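Soluble epoxide hydrolase (Bacillus megaterium, PDB 4INZ) is an enzyme of the alpha/beta hydrolase fold, a single chain built round a mixed beta sheet flanked by helices. Local coordinates at residues 41-46 against 52-57; 48-53 against 205-210; 193-198 against 286-291; 275-280 against 291-296. The protein carries 1 engineered substitution. All coordinates share one frame; numbering follows the deposited sequence.

Contact 1. Residues 41-46 against 52-57; sequences MLFLHG and HIWRHQ
In the beta-alpha-beta unit made of strand 40-44, helix 55-61 and strand 66-70, F43 on the first strand meets W54, the N-cap residue of the helix. The closest approach of the phenyl ring is made by F43 CD2, 3.4 Å from W54 CE3. Behind it F43 CB sits squarely over the pyrrole part of the indole, 3.4 Å from the centroid and 7° off the normal, a CH-pi contact. The two rings themselves are inclined at 42°. F43 holds its CG beside the backbone N (chi1 -61°), which lays the phenyl past the benzo part of the indole toward Q57, where F43 CE2 comes 3.5 Å from Q57 CB. I53 CG2, from the same segment as the indole, lies against the rim of its opposite face, and that methyl is also 3.9 Å from H45 CB. L44 O lies beside the indole edge, 3.4 Å from W54 CZ2. The amide end of Q57 leaves the contact and is held by N295 and by the backbone of Q287, while V111 of strand 108-112 also touches F43 and W54. Such burial of a helix start against a central strand is characteristic of the beta-alpha-beta crossover of an alpha/beta hydrolase.

Contact 2. Residues 48-53 against 205-210; sequences PDFSHI and MNSWEN
S207 OG is gripped from two sides of the chain: a water donates to it at 2.8 Å, and it is bonded to the backbone O of Y204, while it also lies over a face of the F50 ring, 3.6 Å from F50 CD1. The same water donates to D49 O at 2.9 Å and so ties the two segments together. The preceding atom of the serine, S207 CB, rests over the centre of the F50 ring as a CH-pi contact, 3.4 Å from the centroid and 3° off the normal. H52 CB, from the same loop as F50, lies near the rim of the opposite face. The Y204 side chain meets F50 edge-to-face, and its OH bonds D49 OD1. Next along the helix, W208 NE1 donates to P48 O at 2.9 Å, with an N-H...O angle of 163°. The acceptor lies in the indole plane and the donor in the carbonyl plane. W208 CG stands anti to the carbonyl carbon (chi1 -65°), which carries the indole from the flank of helix 198-210 to the loop. Two successive backbone carbonyls of the 48-53 loop are thus satisfied by helix 198-210, one directly and one through water, and the buried loop is joined to that helix by directional polar bonds as well as by packing.

Contact 3. Residues 193-198 against 286-291; sequences KGYLTA and PQHEKP
Y195 CB presses on H288 O at 3.4 Å, the tight point of the contact. Beside it E289 CG lies over the centre of the tyrosine ring, a CH-pi contact 3.8 Å from the centroid and 13° off the normal. The two side chains run side by side in the same direction, and the carboxylate plane is only 17° from that of the ring. Deeper in, Y195 CE2 approaches H288 NE2 to 3.8 Å over the imidazole face, with the rings inclined at 53°, and L196 CD2 reaches H288 CE1 at 3.9 Å. The contact thereby joins the connection between helices 169-193 and 198-210 to the short helix 286-289 of the alpha/beta hydrolase fold, where H288 ND1 is bonded to R55 and E289 OE1 to S283. At the backbone end a water donates to Y195 O at 2.8 Å and to H288 O at 2.7 Å. The partly exposed outer end is looser: there a second water donates to E289 OE2 at 2.7 Å and lies 3.2 Å from Y195 OH.

Contact 4. Residues 275-280 against 291-296; sequences SVHRLA and PQEVNN
E293, on the first turn of helix 291-303, extends toward strand 274-279 and lays its carboxylate against L279. Its CG is anti to the backbone N (chi1 -178°) and the chain is extended beyond CG, which carries the carboxylate from the helix to the strand. L279 comes to meet it from the opposite direction: L279 CD2 is 3.5 Å from E293 OE1, and L279 CG is 3.6 Å from E293 OE2. The H277 imidazole stands nearly perpendicular to the carboxylate, the planes 87° apart, and E293 CG lies 3.9 Å from H277 CE1. The closer approach of the carboxylate to that ring carbon is too short to be trusted. One residue further along, V294 CG2 touches L279 CD2 at 4.2 Å. The same leucine methyl therefore meets both the acidic end of E293 and an apolar branch of the helix. V294 and L279 both also touch I251 of the neighbouring strand 248-253 and P286 of helix 286-289, so the inner part of the contact is apolar. The helix and strand segments run antiparallel, their axes 10.5 Å apart at 171°. This is the packing of a C-terminal helix on an outermost strand of the sheet in an alpha/beta hydrolase fold.

Contacts 1 and 2 are buried, whereas contacts 3 and 4 are only partly so, the centre of each of these two lying about 17 Å from the centre of the chain. Contact 1, nearest that centre, is aromatic and apolar; contact 2, which shares H52 and I53 with it, adds a direct hydrogen bond and a water bridge where loop meets helix. Contact 3 mixes ring packing with bridging waters, and contact 4 sets a carboxylate beside a leucine at the sheet's edge. R55 and Q57 tie contact 1 to contact 3, and Q57 also reaches N295 of contact 4. Contacts 3 and 4 share P291, whereas contacts 2 and 4 do not touch.

Contact 1. Residues 41-46 against 52-57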
loop_
_atom_site.group_PDB
_atom_site.type_symbol
_atom_site.label_atom_id
_atom_site.label_comp_id
_atom_site.label_asym_id
_atom_site.label_seq_id
_atom_site.Cartn_x
_atom_site.Cartn_y
_atom_site.Cartn_z
ATOM N N MET A 41 -10.088 -11.715 1.008
ATOM C CA MET A 41 -9.790 -10.383 0.507
ATOM C C MET A 41 -8.721 -9.805 1.433
ATOM O O MET A 41 -8.992 -9.478 2.593
ATOM C CB MET A 41 -11.043 -9.504 0.489
ATOM C CG MET A 41 -10.823 -8.134 -0.149
ATOM S SD MET A 41 -12.339 -7.164 -0.223
ATOM C CE MET A 41 -13.204 -8.008 -1.561
ATOM N N LEU A 42 -7.499 -9.721 0.922
ATOM C CA LEU A 42 -6.344 -9.312 1.715
ATOM C C LEU A 42 -5.948 -7.882 1.368
ATOM O O LEU A 42 -5.703 -7.574 0.201
ATOM C CB LEU A 42 -5.181 -10.262 1.437
ATOM C CG LEU A 42 -3.846 -9.978 2.122
ATOM C CD1 LEU A 42 -3.999 -10.057 3.639
ATOM C CD2 LEU A 42 -2.786 -10.974 1.638
ATOM N N PHE A 43 -5.900 -7.019 2.382
ATOM C CA PHE A 43 -5.632 -5.587 2.203
ATOM C C PHE A 43 -4.226 -5.246 2.685
ATOM O O PHE A 43 -3.841 -5.620 3.804
ATOM C CB PHE A 43 -6.604 -4.739 3.038
ATOM C CG PHE A 43 -8.054 -4.915 2.688
ATOM C CD1 PHE A 43 -8.791 -5.969 3.224
ATOM C CD2 PHE A 43 -8.699 -3.990 1.873
ATOM C CE1 PHE A 43 -10.134 -6.120 2.923
ATOM C CE2 PHE A 43 -10.050 -4.130 1.559
ATOM C CZ PHE A 43 -10.771 -5.193 2.091
ATOM N N LEU A 44 -3.481 -4.512 1.861
ATOM C CA LEU A 44 -2.127 -4.075 2.194
ATOM C C LEU A 44 -2.026 -2.555 2.170
ATOM O O LEU A 44 -2.155 -1.926 1.105
ATOM C CB LEU A 44 -1.124 -4.632 1.179
ATOM C CG LEU A 44 -1.139 -6.135 0.903
ATOM C CD1 LEU A 44 -0.003 -6.483 -0.044
ATOM C CD2 LEU A 44 -1.023 -6.933 2.199
ATOM N N HIS A 45 -1.779 -1.976 3.342
ATOM C CA HIS A 45 -1.608 -0.540 3.500
ATOM C C HIS A 45 -0.216 -0.106 3.076
ATOM O O HIS A 45 0.616 -0.929 2.667
ATOM C CB HIS A 45 -1.788 -0.168 4.972
ATOM C CG HIS A 45 -0.673 -0.669 5.838
ATOM N ND1 HIS A 45 0.494 0.038 6.029
ATOM C CD2 HIS A 45 -0.529 -1.829 6.523
ATOM C CE1 HIS A 45 1.302 -0.657 6.811
ATOM N NE2 HIS A 45 0.706 -1.795 7.122
ATOM N N GLY A 46 0.032 1.199 3.178
ATOM C CA GLY A 46 1.346 1.759 2.916
ATOM C C GLY A 46 1.758 2.735 4.010
ATOM O O GLY A 46 1.299 2.638 5.142
ATOM N N HIS A 52 -5.739 -0.303 9.983
ATOM C CA HIS A 52 -6.938 0.483 10.286
ATOM C C HIS A 52 -7.413 1.327 9.095
ATOM O O HIS A 52 -8.583 1.702 9.029
ATOM C CB HIS A 52 -6.664 1.383 11.499
ATOM C CG HIS A 52 -7.867 2.100 12.028
ATOM N ND1 HIS A 52 -8.906 1.451 12.661
ATOM C CD2 HIS A 52 -8.177 3.419 12.054
ATOM C CE1 HIS A 52 -9.813 2.338 13.039
ATOM N NE2 HIS A 52 -9.394 3.540 12.686
ATOM N N ILE A 53 -6.523 1.633 8.153
ATOM C CA ILE A 53 -6.937 2.489 7.037
ATOM C C ILE A 53 -8.054 1.827 6.223
ATOM O O ILE A 53 -8.826 2.503 5.534
ATOM C CB ILE A 53 -5.760 2.906 6.122
ATOM C CG1 ILE A 53 -6.189 4.051 5.196
ATOM C CG2 ILE A 53 -5.233 1.708 5.307
ATOM C CD1 ILE A 53 -5.024 4.733 4.524
ATOM N N TRP A 54 -8.157 0.505 6.337
ATOM C CA TRP A 54 -9.113 -0.267 5.548
ATOM C C TRP A 54 -10.444 -0.507 6.254
ATOM O O TRP A 54 -11.297 -1.249 5.754
ATOM C CB TRP A 54 -8.503 -1.617 5.174
ATOM C CG TRP A 54 -7.268 -1.507 4.358
ATOM C CD1 TRP A 54 -5.988 -1.809 4.749
ATOM C CD2 TRP A 54 -7.183 -1.067 3.002
ATOM N NE1 TRP A 54 -5.113 -1.590 3.708
ATOM C CE2 TRP A 54 -5.821 -1.136 2.626
ATOM C CE3 TRP A 54 -8.127 -0.632 2.065
ATOM C CZ2 TRP A 54 -5.380 -0.776 1.349
ATOM C CZ3 TRP A 54 -7.686 -0.282 0.790
ATOM C CH2 TRP A 54 -6.323 -0.357 0.447
ATOM N N ARG A 55 -10.623 0.126 7.410
ATOM C CA ARG A 55 -11.785 -0.142 8.261
ATOM C C ARG A 55 -13.136 -0.146 7.527
ATOM O O ARG A 55 -14.006 -0.975 7.822
ATOM C CB ARG A 55 -11.818 0.853 9.427
ATOM C CG ARG A 55 -11.918 2.317 8.996
ATOM C CD ARG A 55 -11.432 3.243 10.113
ATOM N NE ARG A 55 -11.536 4.651 9.746
ATOM C CZ ARG A 55 -10.646 5.288 8.995
ATOM N NH1 ARG A 55 -9.581 4.638 8.528
ATOM N NH2 ARG A 55 -10.822 6.575 8.703
ATOM N N HIS A 56 -13.328 0.783 6.592
ATOM C CA HIS A 56 -14.618 0.888 5.912
ATOM C C HIS A 56 -14.849 -0.247 4.921
ATOM O O HIS A 56 -15.993 -0.646 4.674
ATOM C CB HIS A 56 -14.758 2.234 5.208
ATOM C CG HIS A 56 -14.695 3.407 6.137
ATOM N ND1 HIS A 56 -15.665 3.659 7.084
ATOM C CD2 HIS A 56 -13.781 4.398 6.258
ATOM C CE1 HIS A 56 -15.347 4.755 7.753
ATOM N NE2 HIS A 56 -14.214 5.230 7.265
ATOM N N GLN A 57 -13.766 -0.757 4.343
ATOM C CA GLN A 57 -13.873 -1.903 3.442
ATOM C C GLN A 57 -14.008 -3.199 4.230
ATOM O O GLN A 57 -14.711 -4.112 3.813
ATOM C CB GLN A 57 -12.676 -1.973 2.483
ATOM C CG GLN A 57 -12.683 -0.884 1.407
ATOM C CD GLN A 57 -12.400 0.484 1.987
ATOM O OE1 GLN A 57 -11.441 0.665 2.750
ATOM N NE2 GLN A 57 -13.230 1.461 1.633
#

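Contact 2. Residues 48-53 against 205-210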
loop_
_atom_site.group_PDB
_atom_site.type_symbol
_atom_site.label_atom_id
_atom_site.label_comp_id
_atom_site.label_asym_id
_atom_site.label_seq_id
_atom_site.Cartn_x
_atom_site.Cartn_y
_atom_site.Cartn_z
ATOM N N PRO A 48 2.200 6.354 6.028
ATOM C CA PRO A 48 2.553 5.772 7.322
ATOM C C PRO A 48 1.315 5.227 8.008
ATOM O O PRO A 48 1.121 5.457 9.206
ATOM C CB PRO A 48 3.032 6.993 8.096
ATOM C CG PRO A 48 2.067 8.059 7.650
ATOM C CD PRO A 48 1.719 7.739 6.196
ATOM N N ASP A 49 0.481 4.518 7.260
ATOM C CA ASP A 49 -0.764 3.998 7.805
ATOM C C ASP A 49 -0.562 2.605 8.387
ATOM O O ASP A 49 0.535 2.254 8.806
ATOM C CB ASP A 49 -1.831 3.981 6.711
ATOM C CG ASP A 49 -1.917 5.308 5.983
ATOM O OD1 ASP A 49 -2.308 6.302 6.624
ATOM O OD2 ASP A 49 -1.573 5.362 4.783
ATOM N N PHE A 50 -1.637 1.829 8.420
ATOM C CA PHE A 50 -1.608 0.465 8.930
ATOM C C PHE A 50 -2.966 -0.154 8.651
ATOM O O PHE A 50 -3.761 0.423 7.922
ATOM C CB PHE A 50 -1.242 0.419 10.429
ATOM C CG PHE A 50 -2.253 1.071 11.350
ATOM C CD1 PHE A 50 -2.543 2.428 11.258
ATOM C CD2 PHE A 50 -2.864 0.330 12.354
ATOM C CE1 PHE A 50 -3.453 3.029 12.128
ATOM C CE2 PHE A 50 -3.775 0.919 13.239
ATOM C CZ PHE A 50 -4.067 2.272 13.125
ATOM N N SER A 51 -3.235 -1.326 9.218
ATOM C CA SER A 51 -4.455 -2.054 8.881
ATOM C C SER A 51 -5.731 -1.220 9.020
ATOM O O SER A 51 -6.691 -1.401 8.261
ATOM C CB SER A 51 -4.552 -3.331 9.721
ATOM O OG SER A 51 -4.402 -3.023 11.102
ATOM N N HIS A 52 -5.739 -0.303 9.983
ATOM C CA HIS A 52 -6.938 0.483 10.286
ATOM C C HIS A 52 -7.413 1.327 9.095
ATOM O O HIS A 52 -8.583 1.702 9.029
ATOM C CB HIS A 52 -6.664 1.383 11.499
ATOM C CG HIS A 52 -7.867 2.100 12.028
ATOM N ND1 HIS A 52 -8.906 1.451 12.661
ATOM C CD2 HIS A 52 -8.177 3.419 12.054
ATOM C CE1 HIS A 52 -9.813 2.338 13.039
ATOM N NE2 HIS A 52 -9.394 3.540 12.686
ATOM N N ILE A 53 -6.523 1.633 8.153
ATOM C CA ILE A 53 -6.937 2.489 7.037
ATOM C C ILE A 53 -8.054 1.827 6.223
ATOM O O ILE A 53 -8.826 2.503 5.534
ATOM C CB ILE A 53 -5.760 2.906 6.122
ATOM C CG1 ILE A 53 -6.189 4.051 5.196
ATOM C CG2 ILE A 53 -5.233 1.708 5.307
ATOM C CD1 ILE A 53 -5.024 4.733 4.524
ATOM N N MET A 205 -2.316 7.122 16.508
ATOM C CA MET A 205 -1.281 7.443 17.484
ATOM C C MET A 205 -0.755 6.168 18.136
ATOM O O MET A 205 0.455 6.001 18.300
ATOM C CB MET A 205 -1.796 8.405 18.559
ATOM C CG MET A 205 -2.190 9.786 18.035
ATOM S SD MET A 205 -0.874 10.622 17.122
ATOM C CE MET A 205 0.404 10.721 18.372
ATOM N N ASN A 206 -1.665 5.278 18.527
ATOM C CA ASN A 206 -1.257 3.980 19.051
ATOM C C ASN A 206 -0.366 3.221 18.072
ATOM O O ASN A 206 0.620 2.587 18.475
ATOM C CB ASN A 206 -2.474 3.112 19.377
ATOM C CG ASN A 206 -3.198 3.557 20.623
ATOM O OD1 ASN A 206 -2.667 4.323 21.437
ATOM N ND2 ASN A 206 -4.424 3.061 20.792
ATOM N N SER A 207 -0.720 3.264 16.788
ATOM C CA SER A 207 0.029 2.517 15.787
ATOM C C SER A 207 1.468 3.007 15.703
ATOM O O SER A 207 2.388 2.216 15.518
ATOM C CB SER A 207 -0.640 2.577 14.405
ATOM O OG SER A 207 -0.318 3.774 13.710
ATOM N N TRP A 208 1.660 4.315 15.851
ATOM C CA TRP A 208 3.000 4.894 15.774
ATOM C C TRP A 208 3.814 4.615 17.041
ATOM O O TRP A 208 5.030 4.386 16.975
ATOM C CB TRP A 208 2.913 6.388 15.464
ATOM C CG TRP A 208 2.340 6.624 14.090
ATOM C CD1 TRP A 208 2.431 5.786 13.011
ATOM C CD2 TRP A 208 1.564 7.744 13.663
ATOM N NE1 TRP A 208 1.771 6.330 11.931
ATOM C CE2 TRP A 208 1.225 7.530 12.310
ATOM C CE3 TRP A 208 1.129 8.917 14.292
ATOM C CZ2 TRP A 208 0.471 8.445 11.573
ATOM C CZ3 TRP A 208 0.375 9.828 13.556
ATOM C CH2 TRP A 208 0.055 9.582 12.211
ATOM N N GLU A 209 3.138 4.621 18.185
ATOM C CA GLU A 209 3.775 4.279 19.457
ATOM C C GLU A 209 4.224 2.826 19.447
ATOM O O GLU A 209 5.285 2.492 19.971
ATOM C CB GLU A 209 2.799 4.486 20.618
ATOM C CG GLU A 209 2.367 5.927 20.816
ATOM C CD GLU A 209 3.167 6.668 21.879
ATOM O OE1 GLU A 209 4.094 6.086 22.486
ATOM O OE2 GLU A 209 2.853 7.852 22.108
ATOM N N ASN A 210 3.399 1.961 18.863
ATOM C CA ASN A 210 3.675 0.522 18.835
ATOM C C ASN A 210 4.628 0.107 17.714
ATOM O O ASN A 210 5.403 -0.845 17.856
ATOM C CB ASN A 210 2.359 -0.262 18.721
ATOM C CG ASN A 210 1.523 -0.177 19.987
ATOM O OD1 ASN A 210 2.068 -0.149 21.089
ATOM N ND2 ASN A 210 0.197 -0.140 19.836
HETATM O O HOH W 1 1.258 3.012 11.490
#

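Contact 3. Residues 193-198 against 286-291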
loop_
_atom_site.group_PDB
_atom_site.type_symbol
_atom_site.label_atom_id
_atom_site.label_comp_id
_atom_site.label_asym_id
_atom_site.label_seq_id
_atom_site.Cartn_x
_atom_site.Cartn_y
_atom_site.Cartn_z
ATOM N N LYS A 193 -10.599 17.606 7.268
ATOM C CA LYS A 193 -11.528 17.250 6.198
ATOM C C LYS A 193 -12.667 16.363 6.691
ATOM O O LYS A 193 -13.656 16.162 5.987
ATOM C CB LYS A 193 -10.799 16.583 5.025
ATOM C CG LYS A 193 -9.887 17.518 4.236
ATOM C CD LYS A 193 -9.512 16.911 2.890
ATOM C CE LYS A 193 -8.474 17.747 2.155
ATOM N NZ LYS A 193 -7.129 17.679 2.805
ATOM N N GLY A 194 -12.513 15.819 7.892
ATOM C CA GLY A 194 -13.580 15.080 8.535
ATOM C C GLY A 194 -13.628 13.584 8.301
ATOM O O GLY A 194 -14.630 12.949 8.631
ATOM N N TYR A 195 -12.571 13.001 7.740
ATOM C CA TYR A 195 -12.589 11.555 7.513
ATOM C C TYR A 195 -11.840 10.748 8.584
ATOM O O TYR A 195 -11.810 9.517 8.524
ATOM C CB TYR A 195 -12.131 11.175 6.089
ATOM C CG TYR A 195 -10.742 11.621 5.707
ATOM C CD1 TYR A 195 -10.545 12.784 4.973
ATOM C CD2 TYR A 195 -9.628 10.869 6.053
ATOM C CE1 TYR A 195 -9.277 13.197 4.606
ATOM C CE2 TYR A 195 -8.351 11.273 5.691
ATOM C CZ TYR A 195 -8.184 12.440 4.962
ATOM O OH TYR A 195 -6.924 12.865 4.601
ATOM N N LEU A 196 -11.244 11.448 9.547
ATOM C CA LEU A 196 -10.716 10.816 10.761
ATOM C C LEU A 196 -11.484 11.284 11.990
ATOM O O LEU A 196 -11.537 12.490 12.278
ATOM C CB LEU A 196 -9.233 11.143 10.960
ATOM C CG LEU A 196 -8.266 10.647 9.888
ATOM C CD1 LEU A 196 -6.861 11.119 10.215
ATOM C CD2 LEU A 196 -8.318 9.121 9.787
ATOM N N THR A 197 -12.081 10.336 12.710
ATOM C CA THR A 197 -12.737 10.641 13.985
ATOM C C THR A 197 -11.688 10.681 15.088
ATOM O O THR A 197 -10.544 10.287 14.874
ATOM C CB THR A 197 -13.737 9.552 14.391
ATOM O OG1 THR A 197 -13.019 8.344 14.682
ATOM C CG2 THR A 197 -14.747 9.293 13.278
ATOM N N ALA A 198 -12.085 11.140 16.274
ATOM C CA ALA A 198 -11.183 11.166 17.418
ATOM C C ALA A 198 -10.641 9.767 17.698
ATOM O O ALA A 198 -9.463 9.595 18.001
ATOM C CB ALA A 198 -11.899 11.714 18.655
ATOM N N PRO A 286 -8.177 7.321 -1.121
ATOM C CA PRO A 286 -9.618 7.295 -1.391
ATOM C C PRO A 286 -10.363 6.333 -0.476
ATOM O O PRO A 286 -11.512 6.588 -0.142
ATOM C CB PRO A 286 -9.694 6.778 -2.829
ATOM C CG PRO A 286 -8.381 7.163 -3.445
ATOM C CD PRO A 286 -7.375 7.026 -2.321
ATOM N N GLN A 287 -9.724 5.238 -0.084
ATOM C CA GLN A 287 -10.448 4.196 0.627
ATOM C C GLN A 287 -11.099 4.690 1.921
ATOM O O GLN A 287 -12.174 4.208 2.285
ATOM C CB GLN A 287 -9.583 2.943 0.849
ATOM C CG GLN A 287 -8.423 3.095 1.828
ATOM C CD GLN A 287 -7.143 3.564 1.163
ATOM O OE1 GLN A 287 -7.171 4.423 0.279
ATOM N NE2 GLN A 287 -6.008 2.990 1.578
ATOM N N HIS A 288 -10.466 5.636 2.621
ATOM C CA HIS A 288 -11.123 6.216 3.800
ATOM C C HIS A 288 -11.536 7.680 3.665
ATOM O O HIS A 288 -12.252 8.193 4.519
ATOM C CB HIS A 288 -10.401 5.919 5.139
ATOM C CG HIS A 288 -9.096 6.631 5.329
ATOM N ND1 HIS A 288 -8.443 6.652 6.545
ATOM C CD2 HIS A 288 -8.308 7.317 4.469
ATOM C CE1 HIS A 288 -7.314 7.324 6.427
ATOM N NE2 HIS A 288 -7.207 7.739 5.176
ATOM N N GLU A 289 -11.128 8.333 2.575
ATOM C CA GLU A 289 -11.629 9.675 2.267
ATOM C C GLU A 289 -13.052 9.650 1.714
ATOM O O GLU A 289 -13.887 10.491 2.082
ATOM C CB GLU A 289 -10.722 10.376 1.255
ATOM C CG GLU A 289 -9.344 10.700 1.775
ATOM C CD GLU A 289 -8.483 11.400 0.738
ATOM O OE1 GLU A 289 -9.004 12.315 0.051
ATOM O OE2 GLU A 289 -7.287 11.034 0.618
ATOM N N LYS A 290 -13.318 8.693 0.824
ATOM C CA LYS A 290 -14.610 8.570 0.146
ATOM C C LYS A 290 -15.039 7.103 0.134
ATOM O O LYS A 290 -15.141 6.480 -0.926
ATOM C CB LYS A 290 -14.500 9.075 -1.297
ATOM C CG LYS A 290 -14.123 10.547 -1.420
ATOM C CD LYS A 290 -15.204 11.459 -0.856
ATOM C CE LYS A 290 -14.881 12.932 -1.133
ATOM N NZ LYS A 290 -16.013 13.872 -0.820
ATOM N N PRO A 291 -15.294 6.542 1.316
ATOM C CA PRO A 291 -15.494 5.088 1.392
ATOM C C PRO A 291 -16.718 4.592 0.622
ATOM O O PRO A 291 -16.674 3.496 0.060
ATOM C CB PRO A 291 -15.656 4.836 2.898
ATOM C CG PRO A 291 -16.095 6.155 3.457
ATOM C CD PRO A 291 -15.363 7.181 2.640
HETATM O O HOH W 2 -13.365 7.870 6.928
HETATM O O HOH W 3 -5.300 11.065 2.444
#

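Contact 4. Residues 275-280 against 291-296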
loop_
_atom_site.group_PDB
_atom_site.type_symbol
_atom_site.label_atom_id
_atom_site.label_comp_id
_atom_site.label_asym_id
_atom_site.label_seq_id
_atom_site.Cartn_x
_atom_site.Cartn_y
_atom_site.Cartn_z
ATOM N N SER A 275 -9.642 -1.818 -15.291
ATOM C CA SER A 275 -10.636 -0.756 -15.218
ATOM C C SER A 275 -10.090 0.317 -14.300
ATOM O O SER A 275 -9.425 0.007 -13.310
ATOM C CB SER A 275 -11.965 -1.272 -14.669
ATOM O OG SER A 275 -12.442 -2.349 -15.450
ATOM N N VAL A 276 -10.362 1.572 -14.626
ATOM C CA VAL A 276 -9.850 2.691 -13.842
ATOM C C VAL A 276 -10.991 3.605 -13.421
ATOM O O VAL A 276 -11.811 4.003 -14.249
ATOM C CB VAL A 276 -8.848 3.533 -14.651
ATOM C CG1 VAL A 276 -8.349 4.700 -13.815
ATOM C CG2 VAL A 276 -7.674 2.676 -15.127
ATOM N N HIS A 277 -11.042 3.925 -12.129
ATOM C CA HIS A 277 -12.010 4.888 -11.601
ATOM C C HIS A 277 -11.238 5.994 -10.914
ATOM O O HIS A 277 -10.459 5.729 -9.999
ATOM C CB HIS A 277 -12.933 4.230 -10.577
ATOM C CG HIS A 277 -14.071 5.098 -10.152
ATOM N ND1 HIS A 277 -13.984 5.994 -9.103
ATOM C CD2 HIS A 277 -15.328 5.213 -10.639
ATOM C CE1 HIS A 277 -15.142 6.613 -8.959
ATOM N NE2 HIS A 277 -15.972 6.160 -9.884
ATOM N N ARG A 278 -11.453 7.233 -11.347
ATOM C CA ARG A 278 -10.733 8.369 -10.783
ATOM C C ARG A 278 -11.667 9.251 -9.967
ATOM O O ARG A 278 -12.715 9.659 -10.454
ATOM C CB ARG A 278 -10.116 9.204 -11.903
ATOM C CG ARG A 278 -9.052 8.494 -12.713
ATOM C CD ARG A 278 -8.652 9.388 -13.879
ATOM N NE ARG A 278 -7.316 9.108 -14.379
ATOM C CZ ARG A 278 -6.383 10.039 -14.563
ATOM N NH1 ARG A 278 -5.184 9.699 -15.018
ATOM N NH2 ARG A 278 -6.653 11.314 -14.289
ATOM N N LEU A 279 -11.281 9.550 -8.730
ATOM C CA LEU A 279 -12.083 10.414 -7.875
ATOM C C LEU A 279 -11.545 11.834 -7.926
ATOM O O LEU A 279 -10.403 12.081 -7.551
ATOM C CB LEU A 279 -12.063 9.914 -6.428
ATOM C CG LEU A 279 -12.646 8.527 -6.172
ATOM C CD1 LEU A 279 -11.623 7.437 -6.440
ATOM C CD2 LEU A 279 -13.136 8.443 -4.739
ATOM N N ALA A 280 -12.371 12.766 -8.389
ATOM C CA ALA A 280 -11.954 14.158 -8.475
ATOM C C ALA A 280 -11.757 14.789 -7.097
ATOM O O ALA A 280 -10.921 15.677 -6.929
ATOM C CB ALA A 280 -12.958 14.970 -9.297
ATOM N N PRO A 291 -15.294 6.542 1.316
ATOM C CA PRO A 291 -15.494 5.088 1.392
ATOM C C PRO A 291 -16.718 4.592 0.622
ATOM O O PRO A 291 -16.674 3.496 0.060
ATOM C CB PRO A 291 -15.656 4.836 2.898
ATOM C CG PRO A 291 -16.095 6.155 3.457
ATOM C CD PRO A 291 -15.363 7.181 2.640
ATOM N N GLN A 292 -17.799 5.364 0.598
ATOM C CA GLN A 292 -18.999 4.883 -0.079
ATOM C C GLN A 292 -18.777 4.786 -1.588
ATOM O O GLN A 292 -19.103 3.771 -2.213
ATOM C CB GLN A 292 -20.211 5.765 0.219
ATOM C CG GLN A 292 -21.462 5.261 -0.476
ATOM C CD GLN A 292 -22.735 5.952 -0.006
ATOM O OE1 GLN A 292 -22.791 6.509 1.094
ATOM N NE2 GLN A 292 -23.765 5.914 -0.842
ATOM N N GLU A 293 -18.228 5.846 -2.177
ATOM C CA GLU A 293 -17.915 5.832 -3.609
ATOM C C GLU A 293 -16.966 4.674 -3.946
ATOM O O GLU A 293 -17.161 3.940 -4.924
ATOM C CB GLU A 293 -17.287 7.159 -4.041
ATOM C CG GLU A 293 -16.993 7.197 -5.526
ATOM C CD GLU A 293 -16.504 8.541 -6.010
ATOM O OE1 GLU A 293 -16.490 9.501 -5.209
ATOM O OE2 GLU A 293 -16.141 8.640 -7.205
ATOM N N VAL A 294 -15.924 4.529 -3.138
ATOM C CA VAL A 294 -14.948 3.461 -3.332
ATOM C C VAL A 294 -15.596 2.079 -3.229
ATOM O O VAL A 294 -15.382 1.202 -4.084
ATOM C CB VAL A 294 -13.809 3.572 -2.297
ATOM C CG1 VAL A 294 -13.011 2.275 -2.230
ATOM C CG2 VAL A 294 -12.901 4.763 -2.632
ATOM N N ASN A 295 -16.393 1.882 -2.187
ATOM C CA ASN A 295 -17.012 0.579 -1.962
ATOM C C ASN A 295 -17.913 0.176 -3.118
ATOM O O ASN A 295 -17.951 -0.991 -3.515
ATOM C CB ASN A 295 -17.771 0.550 -0.634
ATOM C CG ASN A 295 -16.833 0.497 0.564
ATOM O OD1 ASN A 295 -15.628 0.265 0.410
ATOM N ND2 ASN A 295 -17.383 0.694 1.766
ATOM N N ASN A 296 -18.626 1.145 -3.678
ATOM C CA ASN A 296 -19.527 0.832 -4.781
ATOM C C ASN A 296 -18.768 0.445 -6.047
ATOM O O ASN A 296 -19.221 -0.404 -6.814
ATOM C CB ASN A 296 -20.502 1.980 -5.040
ATOM C CG ASN A 296 -21.609 2.035 -4.006
ATOM O OD1 ASN A 296 -21.892 1.040 -3.335
ATOM N ND2 ASN A 296 -22.238 3.199 -3.864
#